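Local coordinates for protein SalCYP truncation (Salinispora tropica, PDB 7ABB) that belongs to the cytochrome P450 family and folds, in the mostly helical manner of that family, around a bound heme c, at residues L276-C281 against A310-A315; A17-Y22 against P375-N380; N242-G247 against L353-E358; A315-P320 against E328-I333. All coordinates share one frame; numbering follows the deposited sequence.

Interaction 1 (L276-C281 against A310-A315); sequences LRVNSC and ANYDPA
R277, the arginine of the ExxR motif that ends the K helix of the P450 fold, packs along N311 at the start of the meander loop. The tight part of the contact is polar and buried. CG anti to the backbone N (chi1 -178°) sets the aliphatic stem of R277 alongside N311, the two side chains running in opposite directions, R277 CG 3.7 Å from N311 CB. A bend at chi3 (69°) then carries R277 NH1 to N311 O at 2.9 Å, a bond lying in both the guanidinium plane and the carbonyl plane. A long, flexible arginine suits this place because it can serve several partners: NH1 also reaches P320 O, and NE pairs with E274, the motif's glutamate. N311 works in two directions as well. Its OD1 takes the backbone N-H of I333, while N311 ND2 donates to S280 OG at 3.0 Å, in the amide plane. S280 OG in turn donates to L276 O at 2.7 Å, linking loop and helix end. The loose side lies beyond Y312, where the loop runs out to the exposed P314 and A315, which touch nothing in 276-281. The side chain of V278, partly exposed, meets only the hydroxyl of Y312. One face of the Y312 ring lies under R277 NH1, at most a weak cation-pi attraction. At the ring's far end, Y312 OH donates to V278 O at 2.7 Å, in the carbonyl plane and on a lone pair.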
# COMPACT_ATOMS: atom_id res chain seq x y z
N LEU A 276 4.32 2.09 -9.44
CA LEU A 276 3.97 1.06 -8.46
C LEU A 276 5.03 -0.04 -8.42
O LEU A 276 5.44 -0.51 -7.34
CB LEU A 276 2.59 0.49 -8.77
CG LEU A 276 1.40 1.39 -8.44
CD1 LEU A 276 0.13 0.88 -9.12
CD2 LEU A 276 1.25 1.45 -6.92
N ARG A 277 5.48 -0.49 -9.60
CA ARG A 277 6.56 -1.47 -9.66
C ARG A 277 7.81 -0.94 -8.98
O ARG A 277 8.37 -1.59 -8.08
CB ARG A 277 6.87 -1.82 -11.12
CG ARG A 277 7.96 -2.87 -11.24
CD ARG A 277 8.48 -3.10 -12.67
NE ARG A 277 9.25 -1.96 -13.20
CZ ARG A 277 10.54 -1.76 -12.96
NH1 ARG A 277 11.22 -2.58 -12.18
NH2 ARG A 277 11.15 -0.68 -13.49
N VAL A 278 8.28 0.24 -9.40
CA VAL A 278 9.59 0.73 -9.01
C VAL A 278 9.66 1.05 -7.52
O VAL A 278 10.70 0.88 -6.88
CB VAL A 278 9.91 1.97 -9.88
CG1 VAL A 278 10.94 2.89 -9.22
CG2 VAL A 278 10.36 1.49 -11.25
N ASN A 279 8.55 1.56 -6.96
CA ASN A 279 8.54 2.04 -5.58
C ASN A 279 7.97 1.01 -4.59
O ASN A 279 7.70 1.36 -3.43
CB ASN A 279 7.78 3.36 -5.54
CG ASN A 279 8.54 4.43 -6.26
OD1 ASN A 279 9.75 4.51 -6.09
ND2 ASN A 279 7.86 5.25 -7.07
N SER A 280 7.86 -0.25 -4.99
CA SER A 280 7.43 -1.29 -4.09
C SER A 280 8.43 -1.54 -2.96
O SER A 280 9.65 -1.56 -3.18
CB SER A 280 7.22 -2.59 -4.86
OG SER A 280 6.07 -2.51 -5.67
N CYS A 281 7.91 -1.77 -1.76
CA CYS A 281 8.78 -1.92 -0.60
C CYS A 281 8.22 -2.86 0.47
O CYS A 281 8.92 -3.16 1.44
CB CYS A 281 9.07 -0.55 -0.00
SG CYS A 281 7.60 0.39 0.41
N ALA A 310 10.88 -9.01 -6.07
CA ALA A 310 10.03 -9.56 -7.12
C ALA A 310 9.94 -8.60 -8.30
O ALA A 310 10.09 -8.99 -9.46
CB ALA A 310 8.63 -9.86 -6.57
N ASN A 311 9.72 -7.31 -8.01
CA ASN A 311 9.43 -6.34 -9.06
C ASN A 311 10.68 -5.79 -9.72
O ASN A 311 10.58 -4.95 -10.64
CB ASN A 311 8.58 -5.19 -8.49
CG ASN A 311 7.12 -5.57 -8.34
OD1 ASN A 311 6.65 -6.54 -8.94
ND2 ASN A 311 6.37 -4.79 -7.57
N TYR A 312 11.87 -6.21 -9.26
CA TYR A 312 13.14 -5.87 -9.87
C TYR A 312 13.89 -7.08 -10.42
O TYR A 312 15.07 -6.96 -10.74
CB TYR A 312 14.03 -5.14 -8.86
CG TYR A 312 13.71 -3.68 -8.65
CD1 TYR A 312 12.50 -3.27 -8.10
CD2 TYR A 312 14.65 -2.72 -8.97
CE1 TYR A 312 12.24 -1.91 -7.91
CE2 TYR A 312 14.40 -1.37 -8.78
CZ TYR A 312 13.18 -1.00 -8.24
OH TYR A 312 13.01 0.36 -8.08
N ASP A 313 13.25 -8.22 -10.53
CA ASP A 313 13.95 -9.42 -11.04
C ASP A 313 14.30 -9.22 -12.51
O ASP A 313 13.40 -9.10 -13.33
CB ASP A 313 13.04 -10.62 -10.87
CG ASP A 313 13.71 -11.94 -11.22
OD1 ASP A 313 14.78 -11.92 -11.82
OD2 ASP A 313 13.15 -13.01 -10.87
N PRO A 314 15.59 -9.14 -12.87
CA PRO A 314 15.93 -8.88 -14.28
C PRO A 314 15.55 -10.00 -15.22
O PRO A 314 15.54 -9.79 -16.44
CB PRO A 314 17.44 -8.65 -14.23
CG PRO A 314 17.90 -9.47 -13.02
CD PRO A 314 16.77 -9.36 -12.03
N ALA A 315 15.18 -11.17 -14.70
CA ALA A 315 14.71 -12.23 -15.59
C ALA A 315 13.35 -11.87 -16.18
O ALA A 315 12.98 -12.40 -17.24
CB ALA A 315 14.61 -13.56 -14.85

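Interaction 2 (A17-Y22 against P375-N380); sequences AAPQAY and PPFLRN
The backbones of A17-Y22 and P375-N380 stay well apart, closest at A18 and F377 with their CA atoms 8.0 Å from each other, so side chains bridge the gap. P19 opens helix 19-29 just after A18 at the N-cap, a place that suits proline because the first turn asks for no backbone N-H there; A18 O accepts from Y22 N at 3.0 Å. The side chains of P19 and F377 cross at about a right angle, which puts P19 CG over one face of the phenyl ring, offset toward the rim. P19 CG is 4.1 Å from the F377 ring centroid, a CH-pi contact. R379 forms the second half. It starts between backbone N and carbonyl carbon (chi1 58°), runs past the edge of F377 with CD, and bends at chi3 to lay its guanidinium flat against the chain before the helix. One face of the R379 guanidinium covers A18, whose CA is 3.9 Å above the plane; N380 ND2 lies 3.4 Å above the opposite face. The flat group is anchored at NH2 by F16 O, a stronger tie than its packing against A17 and A18. This is a surface junction of the P450 fold, joining the N-terminal A helix to the loop before the C-terminal strand 385-387.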
# COMPACT_ATOMS: atom_id res chain seq x y z
N ALA A 17 15.26 -3.30 6.37
CA ALA A 17 16.14 -2.56 5.48
C ALA A 17 15.35 -1.96 4.32
O ALA A 17 14.25 -2.39 3.98
CB ALA A 17 17.24 -3.48 4.97
N ALA A 18 15.95 -0.93 3.70
CA ALA A 18 15.32 -0.29 2.56
C ALA A 18 15.32 -1.21 1.34
O ALA A 18 16.12 -2.15 1.28
CB ALA A 18 16.05 1.01 2.23
N PRO A 19 14.47 -0.94 0.34
CA PRO A 19 14.51 -1.74 -0.89
C PRO A 19 15.90 -1.88 -1.49
O PRO A 19 16.29 -2.99 -1.90
CB PRO A 19 13.58 -0.98 -1.83
CG PRO A 19 12.56 -0.35 -0.90
CD PRO A 19 13.34 0.01 0.35
N GLN A 20 16.66 -0.80 -1.54
CA GLN A 20 18.01 -0.86 -2.10
C GLN A 20 18.87 -1.85 -1.35
O GLN A 20 19.73 -2.52 -1.94
CB GLN A 20 18.63 0.53 -2.05
CG GLN A 20 19.34 0.95 -3.29
CD GLN A 20 19.83 2.38 -3.18
OE1 GLN A 20 19.22 3.30 -3.72
NE2 GLN A 20 20.92 2.57 -2.45
N ALA A 21 18.69 -1.93 -0.03
CA ALA A 21 19.49 -2.86 0.75
C ALA A 21 19.07 -4.29 0.48
O ALA A 21 19.92 -5.17 0.32
CB ALA A 21 19.37 -2.53 2.23
N TYR A 22 17.76 -4.55 0.42
CA TYR A 22 17.31 -5.86 -0.02
C TYR A 22 17.99 -6.26 -1.33
O TYR A 22 18.47 -7.39 -1.47
CB TYR A 22 15.79 -5.88 -0.20
CG TYR A 22 15.01 -6.25 1.03
CD1 TYR A 22 14.74 -5.30 2.01
CD2 TYR A 22 14.53 -7.53 1.19
CE1 TYR A 22 14.00 -5.64 3.14
CE2 TYR A 22 13.79 -7.88 2.31
CZ TYR A 22 13.54 -6.92 3.28
OH TYR A 22 12.80 -7.29 4.39
N PRO A 375 17.79 12.11 -4.58
CA PRO A 375 16.98 12.07 -3.36
C PRO A 375 16.86 10.65 -2.84
O PRO A 375 17.12 9.69 -3.59
CB PRO A 375 15.62 12.60 -3.82
CG PRO A 375 15.53 12.19 -5.23
CD PRO A 375 16.95 12.23 -5.78
N PRO A 376 16.50 10.48 -1.57
CA PRO A 376 16.38 9.13 -1.01
C PRO A 376 15.02 8.52 -1.29
O PRO A 376 14.03 9.20 -1.54
CB PRO A 376 16.56 9.38 0.49
CG PRO A 376 15.93 10.72 0.70
CD PRO A 376 16.22 11.52 -0.57
N PHE A 377 14.98 7.19 -1.24
CA PHE A 377 13.69 6.51 -1.25
C PHE A 377 12.92 6.91 0.01
O PHE A 377 13.49 6.91 1.11
CB PHE A 377 13.89 4.99 -1.32
CG PHE A 377 12.60 4.21 -1.35
CD1 PHE A 377 11.85 4.13 -2.51
CD2 PHE A 377 12.11 3.60 -0.21
CE1 PHE A 377 10.64 3.45 -2.54
CE2 PHE A 377 10.89 2.89 -0.24
CZ PHE A 377 10.16 2.83 -1.40
N LEU A 378 11.64 7.24 -0.16
CA LEU A 378 10.81 7.81 0.91
C LEU A 378 10.05 6.70 1.62
O LEU A 378 9.32 5.96 0.97
CB LEU A 378 9.83 8.84 0.36
CG LEU A 378 10.51 9.98 -0.42
CD1 LEU A 378 9.46 10.85 -1.06
CD2 LEU A 378 11.42 10.77 0.48
N ARG A 379 10.25 6.58 2.93
CA ARG A 379 9.58 5.58 3.75
C ARG A 379 9.64 6.05 5.19
O ARG A 379 10.43 6.92 5.55
CB ARG A 379 10.24 4.20 3.61
CG ARG A 379 11.71 4.20 3.99
CD ARG A 379 12.44 2.93 3.56
NE ARG A 379 12.18 1.80 4.46
CZ ARG A 379 13.03 1.37 5.40
NH1 ARG A 379 14.20 1.96 5.59
NH2 ARG A 379 12.68 0.34 6.15
N ASN A 380 8.77 5.47 6.02
CA ASN A 380 8.78 5.76 7.47
C ASN A 380 8.60 7.27 7.65
O ASN A 380 7.66 7.84 7.08
CB ASN A 380 10.06 5.20 8.07
CG ASN A 380 10.14 3.69 7.93
OD1 ASN A 380 9.12 3.01 7.96
ND2 ASN A 380 11.35 3.17 7.76

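Interaction 3 (N242-G247 against L353-E358); sequences NHMANG and LTAWEE. With HEC (heme c), chain B.
In the P450 core, N242-G247, in the C-terminal part of the long helix that crosses the molecule beside the heme, passes the L helix at L353-E358, with H243 on the former lining the heme c pocket. The two segments approach to 10.8 Å between axes, with their N-to-C directions 39° apart. W356 fills that separation. With CG anti to its carbonyl carbon (chi1 -69°), the indole reaches across to helix 238-253 and meets it edge first: M244 O lies in the ring plane, 3.4 Å from W356 NE1, a weak hydrogen bond bent to 142° at the N-H. Tryptophan fits because its broad ring spans the gap while the pyrrole N-H still finds a polar partner. G247 has no side chain to stand in the way, and W356 CZ2 comes to 3.7 Å from G247 CA. One step along the L helix, the small A355 receives M244. The flexible methionine bends at chi3 (60°), bringing M244 CE to 3.5 Å from A355 CB, and its side chain also packs on A135 and V139 of helix 130-147. The end of the H243 side chain leads away from the L helix; heme c CBB approaches the imidazole obliquely, with H243 CD2 3.2 Å from heme c CBB, a close contact.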
# COMPACT_ATOMS: atom_id res chain seq x y z
N ASN A 242 2.82 6.91 0.22
CA ASN A 242 4.25 6.84 -0.10
C ASN A 242 4.48 6.51 -1.56
O ASN A 242 5.49 6.95 -2.12
CB ASN A 242 4.96 5.87 0.83
CG ASN A 242 4.97 6.37 2.27
OD1 ASN A 242 4.65 7.54 2.54
ND2 ASN A 242 5.36 5.52 3.19
N HIS A 243 3.56 5.79 -2.22
CA HIS A 243 3.63 5.65 -3.67
C HIS A 243 3.41 6.99 -4.36
O HIS A 243 4.11 7.33 -5.33
CB HIS A 243 2.63 4.60 -4.16
CG HIS A 243 3.21 3.22 -4.22
ND1 HIS A 243 4.20 2.87 -5.11
CD2 HIS A 243 2.94 2.12 -3.49
CE1 HIS A 243 4.49 1.59 -4.95
NE2 HIS A 243 3.74 1.11 -3.97
N MET A 244 2.47 7.80 -3.85
CA MET A 244 2.26 9.13 -4.41
C MET A 244 3.52 9.96 -4.30
O MET A 244 3.90 10.67 -5.23
CB MET A 244 1.11 9.84 -3.70
CG MET A 244 -0.26 9.35 -4.07
SD MET A 244 -1.57 10.15 -3.12
CE MET A 244 -1.28 11.84 -3.60
N ALA A 245 4.17 9.88 -3.14
CA ALA A 245 5.32 10.72 -2.84
C ALA A 245 6.54 10.30 -3.64
O ALA A 245 7.25 11.14 -4.20
CB ALA A 245 5.61 10.66 -1.34
N ASN A 246 6.86 9.00 -3.65
CA ASN A 246 8.03 8.56 -4.40
C ASN A 246 7.88 8.81 -5.89
O ASN A 246 8.87 9.13 -6.56
CB ASN A 246 8.28 7.08 -4.12
CG ASN A 246 9.04 6.86 -2.83
OD1 ASN A 246 10.17 7.33 -2.67
ND2 ASN A 246 8.42 6.14 -1.90
N GLY A 247 6.65 8.69 -6.41
CA GLY A 247 6.43 8.98 -7.82
C GLY A 247 6.62 10.46 -8.15
O GLY A 247 7.32 10.80 -9.10
N LEU A 353 -3.54 8.14 -9.62
CA LEU A 353 -3.70 8.74 -10.93
C LEU A 353 -4.42 10.08 -10.83
O LEU A 353 -4.01 11.07 -11.43
CB LEU A 353 -4.45 7.80 -11.87
CG LEU A 353 -4.72 8.36 -13.25
CD1 LEU A 353 -3.43 8.78 -13.94
CD2 LEU A 353 -5.46 7.34 -14.09
N THR A 354 -5.52 10.12 -10.08
CA THR A 354 -6.31 11.34 -9.98
C THR A 354 -5.49 12.46 -9.35
O THR A 354 -5.53 13.61 -9.81
CB THR A 354 -7.58 11.07 -9.18
OG1 THR A 354 -8.36 10.07 -9.84
CG2 THR A 354 -8.41 12.30 -9.08
N ALA A 355 -4.75 12.14 -8.27
CA ALA A 355 -3.95 13.18 -7.63
C ALA A 355 -2.91 13.72 -8.59
O ALA A 355 -2.72 14.94 -8.68
CB ALA A 355 -3.26 12.65 -6.39
N TRP A 356 -2.23 12.84 -9.31
CA TRP A 356 -1.20 13.34 -10.22
C TRP A 356 -1.81 14.10 -11.40
O TRP A 356 -1.19 15.05 -11.91
CB TRP A 356 -0.32 12.19 -10.72
CG TRP A 356 0.58 11.59 -9.63
CD1 TRP A 356 0.86 12.12 -8.41
CD2 TRP A 356 1.29 10.35 -9.72
NE1 TRP A 356 1.72 11.28 -7.72
CE2 TRP A 356 1.98 10.18 -8.50
CE3 TRP A 356 1.39 9.37 -10.69
CZ2 TRP A 356 2.79 9.06 -8.25
CZ3 TRP A 356 2.18 8.26 -10.44
CH2 TRP A 356 2.86 8.12 -9.24
N GLU A 357 -2.99 13.72 -11.87
CA GLU A 357 -3.68 14.49 -12.90
C GLU A 357 -3.95 15.91 -12.41
O GLU A 357 -3.66 16.90 -13.10
CB GLU A 357 -4.99 13.79 -13.28
CG GLU A 357 -4.83 12.55 -14.15
CD GLU A 357 -6.12 11.79 -14.35
OE1 GLU A 357 -7.04 11.93 -13.51
OE2 GLU A 357 -6.23 11.03 -15.35
N GLU A 358 -4.57 16.03 -11.23
CA GLU A 358 -4.92 17.36 -10.75
C GLU A 358 -3.67 18.16 -10.40
O GLU A 358 -3.65 19.38 -10.60
CB GLU A 358 -5.88 17.26 -9.56
CG GLU A 358 -7.24 16.65 -9.90
CD GLU A 358 -7.93 17.40 -10.99
OE1 GLU A 358 -8.08 18.64 -10.85
OE2 GLU A 358 -8.32 16.78 -11.99
FE HEC B . -3.41 -3.11 0.26
CHA HEC B . -3.35 -6.41 1.22
CHB HEC B . -0.26 -3.50 -1.03
CHC HEC B . -3.47 0.17 -0.74
CHD HEC B . -6.38 -2.64 1.87
NA HEC B . -2.09 -4.63 0.15
C1A HEC B . -2.25 -5.95 0.56
C2A HEC B . -1.11 -6.76 0.21
C3A HEC B . -0.27 -5.93 -0.43
C4A HEC B . -0.85 -4.61 -0.47
CMA HEC B . 1.12 -6.25 -1.01
CAA HEC B . -0.92 -8.30 0.48
CBA HEC B . -0.30 -8.62 1.83
CGA HEC B . -0.12 -10.12 1.96
O1A HEC B . 0.28 -10.51 3.09
O2A HEC B . -0.36 -10.85 0.97
NB HEC B . -2.10 -1.89 -0.64
C1B HEC B . -0.87 -2.24 -1.15
C2B HEC B . -0.33 -1.10 -1.83
C3B HEC B . -1.23 -0.10 -1.77
C4B HEC B . -2.34 -0.56 -1.01
CMB HEC B . 1.05 -1.16 -2.51
CAB HEC B . -1.23 1.32 -2.27
CBB HEC B . -0.20 1.67 -3.29
NC HEC B . -4.68 -1.54 0.55
C1C HEC B . -4.55 -0.30 -0.03
C2C HEC B . -5.73 0.47 0.24
C3C HEC B . -6.57 -0.30 0.97
C4C HEC B . -5.90 -1.56 1.18
CMC HEC B . -5.95 1.90 -0.26
CAC HEC B . -7.96 0.00 1.58
CBC HEC B . -8.79 1.15 1.01
ND HEC B . -4.60 -4.29 1.35
C1D HEC B . -5.80 -3.87 1.92
C2D HEC B . -6.39 -4.99 2.59
C3D HEC B . -5.48 -6.16 2.41
C4D HEC B . -4.40 -5.64 1.61
CMD HEC B . -7.71 -4.96 3.36
CAD HEC B . -5.66 -7.59 2.95
CBD HEC B . -6.36 -8.39 1.88
CGD HEC B . -6.47 -9.84 2.31
O1D HEC B . -7.26 -10.59 1.69
O2D HEC B . -5.76 -10.22 3.26

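Interaction 4 (A315-P320 against E328-I333); sequences AVFPEP and EQNPHI
The P450 meander, the irregular stretch between helix 307-310 and the L helix that leads to the heme-binding loop, folds back on itself here, with F317 turned in against Q329 to H332. F317 is buried although neighbouring P318 and E319 are exposed. Its CG is anti to the carbonyl carbon (chi1 -52°), which swings the ring toward the later part of the loop. The outer ring atoms do most of the touching: F317 CE1 is 3.6 Å from P331 CD, and F317 CZ is 3.8 Å from H332 CA. The side chain of N330 crosses F317 obliquely, its amide plane 83° from the ring plane, with N330 OD1 3.6 Å from F317 CE1. P331 is the centre of an inverse gamma turn, a tight bend for which proline's constrained phi is well suited. P331 CG lies 3.9 Å from V316 CG1. The same valine methyl, V316 CG1, lies 3.5 Å above one face of F317, toward its rim, so V316 and P331 both pack on the phenyl ring. Polar ties run to the neighbouring helices: H332 NE2 is hydrogen-bonded to E273 OE2 on the K helix, and P331 O to Y49 OH. With an apolar ring and methyl at its centre, this contact is consistent with a loop held by apolar packing inside itself and by hydrogen bonds to helices 268-278 and 49-56.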
# COMPACT_ATOMS: atom_id res chain seq x y z
N ALA A 315 15.18 -11.17 -14.70
CA ALA A 315 14.71 -12.23 -15.59
C ALA A 315 13.35 -11.87 -16.18
O ALA A 315 12.98 -12.40 -17.24
CB ALA A 315 14.61 -13.56 -14.85
N VAL A 316 12.61 -10.97 -15.51
CA VAL A 316 11.27 -10.58 -15.91
C VAL A 316 11.20 -9.11 -16.31
O VAL A 316 10.45 -8.75 -17.22
CB VAL A 316 10.28 -10.88 -14.77
CG1 VAL A 316 8.88 -10.37 -15.11
CG2 VAL A 316 10.25 -12.37 -14.50
N PHE A 317 11.97 -8.24 -15.64
CA PHE A 317 11.93 -6.80 -15.87
C PHE A 317 13.32 -6.32 -16.27
O PHE A 317 14.12 -5.90 -15.41
CB PHE A 317 11.45 -6.05 -14.62
CG PHE A 317 10.16 -6.55 -14.06
CD1 PHE A 317 8.95 -6.01 -14.47
CD2 PHE A 317 10.15 -7.51 -13.07
CE1 PHE A 317 7.76 -6.44 -13.95
CE2 PHE A 317 8.95 -7.95 -12.52
CZ PHE A 317 7.76 -7.39 -12.96
N PRO A 318 13.66 -6.41 -17.54
CA PRO A 318 15.00 -5.98 -17.97
C PRO A 318 15.25 -4.51 -17.64
O PRO A 318 14.35 -3.67 -17.70
CB PRO A 318 14.99 -6.23 -19.48
CG PRO A 318 13.87 -7.17 -19.72
CD PRO A 318 12.84 -6.85 -18.67
N GLU A 319 16.49 -4.20 -17.29
CA GLU A 319 16.87 -2.89 -16.77
C GLU A 319 15.92 -2.49 -15.63
O GLU A 319 15.23 -1.47 -15.72
CB GLU A 319 16.87 -1.82 -17.85
CG GLU A 319 17.72 -2.17 -19.00
CD GLU A 319 17.77 -1.07 -20.02
OE1 GLU A 319 17.48 0.11 -19.68
OE2 GLU A 319 18.09 -1.40 -21.17
N PRO A 320 15.83 -3.31 -14.57
CA PRO A 320 14.77 -3.10 -13.58
C PRO A 320 14.87 -1.79 -12.83
O PRO A 320 13.83 -1.32 -12.34
CB PRO A 320 14.92 -4.29 -12.64
CG PRO A 320 16.33 -4.68 -12.79
CD PRO A 320 16.69 -4.45 -14.21
N GLU A 328 7.38 -2.64 -21.99
CA GLU A 328 6.44 -3.46 -22.76
C GLU A 328 5.79 -4.54 -21.90
O GLU A 328 4.62 -4.86 -22.09
CB GLU A 328 7.16 -4.11 -23.95
CG GLU A 328 7.58 -3.12 -25.02
CD GLU A 328 7.85 -3.79 -26.35
OE1 GLU A 328 9.02 -4.13 -26.62
OE2 GLU A 328 6.89 -3.99 -27.12
N GLN A 329 6.54 -5.13 -20.97
CA GLN A 329 6.05 -6.19 -20.10
C GLN A 329 6.18 -5.69 -18.67
O GLN A 329 7.29 -5.59 -18.14
CB GLN A 329 6.82 -7.49 -20.30
CG GLN A 329 6.73 -8.05 -21.71
CD GLN A 329 5.29 -8.22 -22.19
OE1 GLN A 329 4.42 -8.63 -21.42
NE2 GLN A 329 5.04 -7.89 -23.45
N ASN A 330 5.06 -5.39 -18.03
CA ASN A 330 5.08 -4.93 -16.65
C ASN A 330 4.08 -5.72 -15.82
O ASN A 330 3.10 -5.17 -15.28
CB ASN A 330 4.80 -3.44 -16.55
CG ASN A 330 5.03 -2.91 -15.17
OD1 ASN A 330 5.58 -3.61 -14.32
ND2 ASN A 330 4.60 -1.67 -14.92
N PRO A 331 4.31 -6.99 -15.65
CA PRO A 331 3.45 -7.85 -14.82
C PRO A 331 3.80 -7.74 -13.34
O PRO A 331 3.94 -8.74 -12.64
CB PRO A 331 3.74 -9.24 -15.38
CG PRO A 331 5.19 -9.15 -15.68
CD PRO A 331 5.38 -7.79 -16.29
N HIS A 332 3.93 -6.51 -12.85
CA HIS A 332 4.39 -6.32 -11.49
C HIS A 332 3.35 -6.84 -10.50
O HIS A 332 2.16 -7.01 -10.82
CB HIS A 332 4.68 -4.84 -11.23
CG HIS A 332 3.45 -4.00 -11.15
ND1 HIS A 332 2.63 -4.02 -10.04
CD2 HIS A 332 2.85 -3.18 -12.05
CE1 HIS A 332 1.60 -3.21 -10.25
NE2 HIS A 332 1.71 -2.69 -11.46
N ILE A 333 3.81 -7.11 -9.28
CA ILE A 333 2.94 -7.51 -8.18
C ILE A 333 3.05 -6.51 -7.02
O ILE A 333 3.21 -6.90 -5.86
CB ILE A 333 3.23 -8.95 -7.71
CG1 ILE A 333 4.71 -9.17 -7.39
CG2 ILE A 333 2.80 -9.92 -8.78
CD1 ILE A 333 4.96 -10.39 -6.55

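Interactions 1 and 3 are buried, whereas interactions 2 and 4 lie nearer the surface. Interaction 1 relies on three hydrogen bonds between a helix end and a loop; interaction 3, between two regular helices, relies on packing with one weak bond. The surface pair has no hydrogen bond between its segments: rings and aliphatic carbons pack, joined in interaction 2 by a flat guanidinium. Interactions 1 and 4 share A315 and adjoin, the K helix end and the meander, centres 7 Å apart. N279, beyond the K helix, connects interaction 1 to interactions 2 and 3: its backbone O touches F377, and its side chain packs on N246. N246 OD1 in turn accepts from L378 N, joining 242-247 to 375-380.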